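Side-chain contacts in endoglucanase EG-II (Hypocrea jecorina, PDB 3QR3), which hydrolyses internal beta-1,4-glucosidic bonds of cellulose, acting as an endoglucanase with a TIM-barrel catalytic domain of glycosyl hydrolase family 5: residues 113-117 with 118-122; 62-66 with 67-71. All coordinates share one frame; numbering follows the deposited sequence.

Interaction 1 of 2, residues 113-117 with 118-122; sequences GIIGQ and GGPTN
Two backbone hydrogen bonds pin this coil of chain, and the straighter runs from Gly-116 N to Pro-120 O, 2.7 Å long with an angle of 172° at the hydrogen. The other links Gly-119 N to Ile-114 O at 2.8 Å, its donor standing above the carbonyl plane. Ile-114 O is gripped a second time by Gln-117 N, which closes a type II beta turn and arrives from the opposite face of that plane. Gly-116, third in the turn, has the positive phi (75°) that glycine tolerates easily. Gly-113 and Gly-119 come together with their alpha carbons 3.7 Å apart: a beta carbon on Gly-113 would run into Gly-119 CA, one on Gly-119 into Gly-113 C, and one on Gly-118 would collide with Gln-117 O. Pro-120 N has no hydrogen to donate. Its ring lays CD 3.7 Å from Gly-113 O and turns CG toward CG1 of Ile-115, 4.4 Å away. Ile-115 turns its side chain inward to Met-147 and Trp-66. Extended beyond CG, the side chain of Gln-117 carries OE1 to the backbone N of Asn-154. Thr-121 is the N-cap of helix 122-136. Main-chain bonds thus hold this surface coil together, glycines permit its close approaches, and Ile-115 and Pro-120 supply its apolar underside.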
ATOM      1  N   GLY A 113      -8.002  15.373  11.981  1.00 19.00           N
ATOM      2  CA  GLY A 113      -7.740  14.918  13.344  1.00 17.30           C
ATOM      3  C   GLY A 113      -6.899  13.649  13.370  1.00 18.75           C
ATOM      4  O   GLY A 113      -7.172  12.701  12.636  1.00 20.28           O
ATOM      5  N   ILE A 114      -5.877  13.616  14.214  1.00 17.97           N
ATOM      6  CA  ILE A 114      -4.981  12.459  14.269  1.00 19.52           C
ATOM      7  C   ILE A 114      -5.564  11.344  15.131  1.00 20.72           C
ATOM      8  O   ILE A 114      -5.976  11.573  16.261  1.00 19.83           O
ATOM      9  CB  ILE A 114      -3.607  12.840  14.818  1.00 20.48           C
ATOM     10  CG1 ILE A 114      -2.906  13.814  13.877  1.00 14.66           C
ATOM     11  CG2 ILE A 114      -2.752  11.602  15.044  1.00 16.88           C
ATOM     12  CD1 ILE A 114      -1.699  14.517  14.530  1.00 18.28           C
ATOM     13  N   ILE A 115      -5.611  10.138  14.581  1.00 18.87           N
ATOM     14  CA  ILE A 115      -6.106   8.983  15.315  1.00 18.32           C
ATOM     15  C   ILE A 115      -5.369   8.850  16.652  1.00 19.53           C
ATOM     16  O   ILE A 115      -4.144   8.750  16.687  1.00 18.13           O
ATOM     17  CB  ILE A 115      -5.915   7.685  14.509  1.00 16.75           C
ATOM     18  CG1 ILE A 115      -6.706   7.736  13.196  1.00 15.28           C
ATOM     19  CG2 ILE A 115      -6.342   6.484  15.317  1.00 14.50           C
ATOM     20  CD1 ILE A 115      -6.231   6.657  12.188  1.00 16.23           C
ATOM     21  N   GLY A 116      -6.127   8.874  17.741  1.00 15.84           N
ATOM     22  CA  GLY A 116      -5.580   8.683  19.071  1.00 21.21           C
ATOM     23  C   GLY A 116      -4.829   9.885  19.611  1.00 20.21           C
ATOM     24  O   GLY A 116      -4.261   9.825  20.696  1.00 21.62           O
ATOM     25  N   GLN A 117      -4.818  10.975  18.854  1.00 19.09           N
ATOM     26  CA  GLN A 117      -4.069  12.165  19.245  1.00 21.97           C
ATOM     27  C   GLN A 117      -4.866  13.443  18.956  1.00 19.29           C
ATOM     28  O   GLN A 117      -4.336  14.419  18.418  1.00 18.14           O
ATOM     29  CB  GLN A 117      -2.700  12.180  18.543  1.00 18.92           C
ATOM     30  CG  GLN A 117      -1.896  10.894  18.804  1.00 16.25           C
ATOM     31  CD  GLN A 117      -0.590  10.798  18.014  1.00 19.37           C
ATOM     32  OE1 GLN A 117       0.039  11.803  17.679  1.00 18.46           O
ATOM     33  NE2 GLN A 117      -0.177   9.572  17.726  1.00 12.87           N
ATOM     34  N   GLY A 118      -6.143  13.427  19.333  1.00 18.71           N
ATOM     35  CA  GLY A 118      -7.008  14.575  19.115  1.00 24.98           C
ATOM     36  C   GLY A 118      -8.132  14.301  18.128  1.00 24.00           C
ATOM     37  O   GLY A 118      -9.193  14.903  18.220  1.00 26.51           O
ATOM     38  N   GLY A 119      -7.893  13.394  17.183  1.00 19.24           N
ATOM     39  CA  GLY A 119      -8.909  12.993  16.220  1.00 21.48           C
ATOM     40  C   GLY A 119      -9.675  11.794  16.752  1.00 26.66           C
ATOM     41  O   GLY A 119      -9.935  11.716  17.948  1.00 26.06           O
ATOM     42  N   PRO A 120     -10.037  10.848  15.872  1.00 21.39           N
ATOM     43  CA  PRO A 120     -10.737   9.630  16.305  1.00 19.41           C
ATOM     44  C   PRO A 120     -10.005   8.932  17.455  1.00 21.51           C
ATOM     45  O   PRO A 120      -8.798   9.076  17.576  1.00 20.94           O
ATOM     46  CB  PRO A 120     -10.699   8.749  15.056  1.00 21.75           C
ATOM     47  CG  PRO A 120     -10.608   9.718  13.922  1.00 17.41           C
ATOM     48  CD  PRO A 120      -9.780  10.859  14.423  1.00 23.04           C
ATOM     49  N   THR A 121     -10.732   8.205  18.294  1.00 19.82           N
ATOM     50  CA  THR A 121     -10.115   7.445  19.379  1.00 22.45           C
ATOM     51  C   THR A 121      -9.583   6.165  18.787  1.00 21.41           C
ATOM     52  O   THR A 121      -9.977   5.801  17.673  1.00 20.46           O
ATOM     53  CB  THR A 121     -11.141   7.050  20.437  1.00 24.00           C
ATOM     54  OG1 THR A 121     -12.162   6.249  19.822  1.00 20.87           O
ATOM     55  CG2 THR A 121     -11.766   8.299  21.072  1.00 23.80           C
ATOM     56  N   ASN A 122      -8.699   5.482  19.514  1.00 20.06           N
ATOM     57  CA  ASN A 122      -8.185   4.198  19.048  1.00 23.43           C
ATOM     58  C   ASN A 122      -9.342   3.256  18.749  1.00 21.83           C
ATOM     59  O   ASN A 122      -9.305   2.523  17.767  1.00 17.97           O
ATOM     60  CB  ASN A 122      -7.231   3.539  20.065  1.00 18.79           C
ATOM     61  CG  ASN A 122      -5.849   4.176  20.085  1.00 24.00           C
ATOM     62  OD1 ASN A 122      -5.035   3.906  20.977  1.00 27.56           O
ATOM     63  ND2 ASN A 122      -5.576   5.024  19.107  1.00 16.49           N
TER

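Interaction 2 of 2, residues 62-66 with 67-71; sequences LPVGW and QYLVN
Local packing across a strand-to-helix junction joins 62-66 to 67-71, in a beta-alpha loop of the TIM barrel, where strand 59-64 of the parallel sheet runs into the short helix 66-69, ahead of helix 80-95. Gly-65 occupies the N-cap position, and Gly-65 O receives weak bonds from Tyr-68 N and, at 3.3 Å, from Leu-69 N. Trp-66 O is likewise met weakly by Leu-69 N and Val-70 N, which gives the single turn its helical form. Asn-71, at positive phi, is the C-prime residue of the Schellman motif that ends it.

Side chains then pack the helix against the end of the strand. Val-64 has CG2 anti to its backbone N, while CG1 lies between N and the carbonyl carbon (chi1 56°); this fork sends both methyls against Leu-69, CG1 to CD1 at 4.0 Å and CG2 to CG and CD2. A beta-branched residue suits the place because its two methyls spread over Leu-69, and one of them, CG2, also meets Tyr-68 CD2 at 3.8 Å; the valine crosses both partners at about a right angle. Shortening Leu-69 to an alanine would probably open a gap beside the two methyls of Val-64, leaving them without the leucine branches they touch.

Gln-67 has a chain bent at chi2 (88°), which brings OE1 back to Trp-66 CB, 3.7 Å away, while NE2 bonds to Gly-21 O and Asn-111 OD1. The indole of Trp-66 meets Trp-110 edge-to-face. Just past the helix, a methyl of Val-70 is held beside both the backbone and the ring of Trp-66: Val-70 CG2 is 3.4 Å from Trp-66 O and 4.1 Å from Trp-66 CD1.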
ATOM      1  N   LEU A  62      -4.585  -1.917  -2.869  1.00 14.37           N
ATOM      2  CA  LEU A  62      -5.874  -1.330  -3.235  1.00 17.45           C
ATOM      3  C   LEU A  62      -6.247  -0.218  -2.265  1.00 17.94           C
ATOM      4  O   LEU A  62      -6.956  -0.451  -1.270  1.00 14.24           O
ATOM      5  CB  LEU A  62      -6.961  -2.408  -3.242  1.00 19.89           C
ATOM      6  CG  LEU A  62      -6.675  -3.707  -4.014  1.00 26.99           C
ATOM      7  CD1 LEU A  62      -7.884  -4.646  -3.960  1.00 26.54           C
ATOM      8  CD2 LEU A  62      -6.305  -3.423  -5.463  1.00 19.87           C
ATOM      9  N   PRO A  63      -5.763   0.999  -2.543  1.00 16.56           N
ATOM     10  CA  PRO A  63      -5.994   2.155  -1.678  1.00 16.26           C
ATOM     11  C   PRO A  63      -7.463   2.495  -1.609  1.00 18.59           C
ATOM     12  O   PRO A  63      -8.134   2.492  -2.640  1.00 15.68           O
ATOM     13  CB  PRO A  63      -5.256   3.287  -2.400  1.00 21.30           C
ATOM     14  CG  PRO A  63      -4.291   2.627  -3.275  1.00 16.10           C
ATOM     15  CD  PRO A  63      -4.936   1.345  -3.705  1.00 17.51           C
ATOM     16  N   VAL A  64      -7.954   2.793  -0.409  1.00 15.85           N
ATOM     17  CA  VAL A  64      -9.341   3.217  -0.255  1.00 18.06           C
ATOM     18  C   VAL A  64      -9.474   4.146   0.940  1.00 16.54           C
ATOM     19  O   VAL A  64      -8.758   4.005   1.942  1.00 15.04           O
ATOM     20  CB  VAL A  64     -10.301   2.018  -0.115  1.00 14.74           C
ATOM     21  CG1 VAL A  64      -9.872   1.135   1.039  1.00 15.74           C
ATOM     22  CG2 VAL A  64     -11.752   2.516   0.076  1.00 12.55           C
ATOM     23  N   GLY A  65     -10.377   5.110   0.824  1.00 15.75           N
ATOM     24  CA  GLY A  65     -10.599   6.057   1.897  1.00 17.19           C
ATOM     25  C   GLY A  65     -11.377   5.432   3.038  1.00 18.08           C
ATOM     26  O   GLY A  65     -12.352   4.712   2.823  1.00 17.44           O
ATOM     27  N   TRP A  66     -10.926   5.692   4.261  1.00 15.23           N
ATOM     28  CA  TRP A  66     -11.661   5.300   5.461  1.00 19.11           C
ATOM     29  C   TRP A  66     -13.115   5.777   5.366  1.00 17.56           C
ATOM     30  O   TRP A  66     -14.049   5.004   5.578  1.00 18.80           O
ATOM     31  CB  TRP A  66     -10.977   5.934   6.670  1.00 18.23           C
ATOM     32  CG  TRP A  66     -11.486   5.554   8.018  1.00 14.63           C
ATOM     33  CD1 TRP A  66     -12.574   4.782   8.326  1.00 13.36           C
ATOM     34  CD2 TRP A  66     -10.921   5.972   9.261  1.00 16.06           C
ATOM     35  NE1 TRP A  66     -12.703   4.678   9.700  1.00 15.50           N
ATOM     36  CE2 TRP A  66     -11.707   5.413  10.292  1.00 16.02           C
ATOM     37  CE3 TRP A  66      -9.828   6.779   9.602  1.00 16.61           C
ATOM     38  CZ2 TRP A  66     -11.428   5.631  11.643  1.00 14.18           C
ATOM     39  CZ3 TRP A  66      -9.554   6.993  10.941  1.00 16.89           C
ATOM     40  CH2 TRP A  66     -10.351   6.417  11.945  1.00 14.18           C
ATOM     41  N   GLN A  67     -13.299   7.046   5.021  1.00 16.20           N
ATOM     42  CA  GLN A  67     -14.638   7.641   4.965  1.00 19.74           C
ATOM     43  C   GLN A  67     -15.529   6.885   3.999  1.00 21.41           C
ATOM     44  O   GLN A  67     -16.729   6.752   4.219  1.00 17.13           O
ATOM     45  CB  GLN A  67     -14.575   9.127   4.577  1.00 15.26           C
ATOM     46  CG  GLN A  67     -14.010  10.030   5.683  1.00 17.97           C
ATOM     47  CD  GLN A  67     -12.486  10.149   5.637  1.00 19.24           C
ATOM     48  OE1 GLN A  67     -11.780   9.219   5.219  1.00 16.61           O
ATOM     49  NE2 GLN A  67     -11.974  11.306   6.048  1.00 15.72           N
ATOM     50  N   TYR A  68     -14.936   6.382   2.924  1.00 17.82           N
ATOM     51  CA  TYR A  68     -15.705   5.639   1.937  1.00 19.40           C
ATOM     52  C   TYR A  68     -16.283   4.347   2.531  1.00 20.43           C
ATOM     53  O   TYR A  68     -17.457   4.025   2.334  1.00 18.47           O
ATOM     54  CB  TYR A  68     -14.851   5.302   0.706  1.00 14.42           C
ATOM     55  CG  TYR A  68     -15.639   4.514  -0.303  1.00 17.20           C
ATOM     56  CD1 TYR A  68     -16.576   5.138  -1.119  1.00 19.79           C
ATOM     57  CD2 TYR A  68     -15.477   3.144  -0.415  1.00 17.59           C
ATOM     58  CE1 TYR A  68     -17.320   4.421  -2.023  1.00 19.02           C
ATOM     59  CE2 TYR A  68     -16.211   2.413  -1.323  1.00 19.93           C
ATOM     60  CZ  TYR A  68     -17.131   3.059  -2.122  1.00 16.35           C
ATOM     61  OH  TYR A  68     -17.863   2.326  -3.018  1.00 18.99           O
ATOM     62  N   LEU A  69     -15.447   3.604   3.251  1.00 16.50           N
ATOM     63  CA  LEU A  69     -15.839   2.284   3.737  1.00 16.18           C
ATOM     64  C   LEU A  69     -16.970   2.357   4.751  1.00 16.87           C
ATOM     65  O   LEU A  69     -17.818   1.470   4.803  1.00 17.68           O
ATOM     66  CB  LEU A  69     -14.637   1.526   4.326  1.00 13.20           C
ATOM     67  CG  LEU A  69     -13.595   1.069   3.296  1.00 19.00           C
ATOM     68  CD1 LEU A  69     -12.447   0.353   3.974  1.00 22.93           C
ATOM     69  CD2 LEU A  69     -14.220   0.186   2.209  1.00 16.80           C
ATOM     70  N   VAL A  70     -16.982   3.413   5.556  1.00 17.24           N
ATOM     71  CA  VAL A  70     -18.022   3.572   6.560  1.00 18.09           C
ATOM     72  C   VAL A  70     -19.037   4.639   6.145  1.00 21.90           C
ATOM     73  O   VAL A  70     -19.848   5.072   6.950  1.00 22.55           O
ATOM     74  CB  VAL A  70     -17.431   3.927   7.932  1.00 21.65           C
ATOM     75  CG1 VAL A  70     -16.594   2.760   8.471  1.00 18.20           C
ATOM     76  CG2 VAL A  70     -16.605   5.205   7.844  1.00 19.45           C
ATOM     77  N   ASN A  71     -18.983   5.051   4.881  1.00 22.19           N
ATOM     78  CA  ASN A  71     -19.820   6.144   4.384  1.00 19.52           C
ATOM     79  C   ASN A  71     -19.903   7.320   5.361  1.00 20.34           C
ATOM     80  O   ASN A  71     -20.997   7.755   5.737  1.00 21.97           O
ATOM     81  CB  ASN A  71     -21.225   5.639   4.019  1.00 20.53           C
ATOM     82  CG  ASN A  71     -22.026   6.655   3.192  1.00 29.62           C
ATOM     83  OD1 ASN A  71     -21.485   7.336   2.325  1.00 29.27           O
ATOM     84  ND2 ASN A  71     -23.323   6.734   3.451  1.00 25.94           N
TER

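From the N terminus the chain first passes through interaction 2, where strand 59-64 gives way to helix 66-69. It then runs along helix 80-95 and strand 99-104, the next strand of the barrel, before the short strands 109-110 and 113-114 lead into interaction 1 and on to helix 122-136. The two contacts are therefore in series, each closing its own local turn, neither nested nor crossed. Although their centres lie about 17 Å apart, they touch through one side chain: Trp-66 of 62-66 meets Ile-115 CD1 with its CZ3 at 3.6 Å and Pro-120 CG with its CH2. That indole joins the buried strand-to-helix junction to the surface coil 113-122.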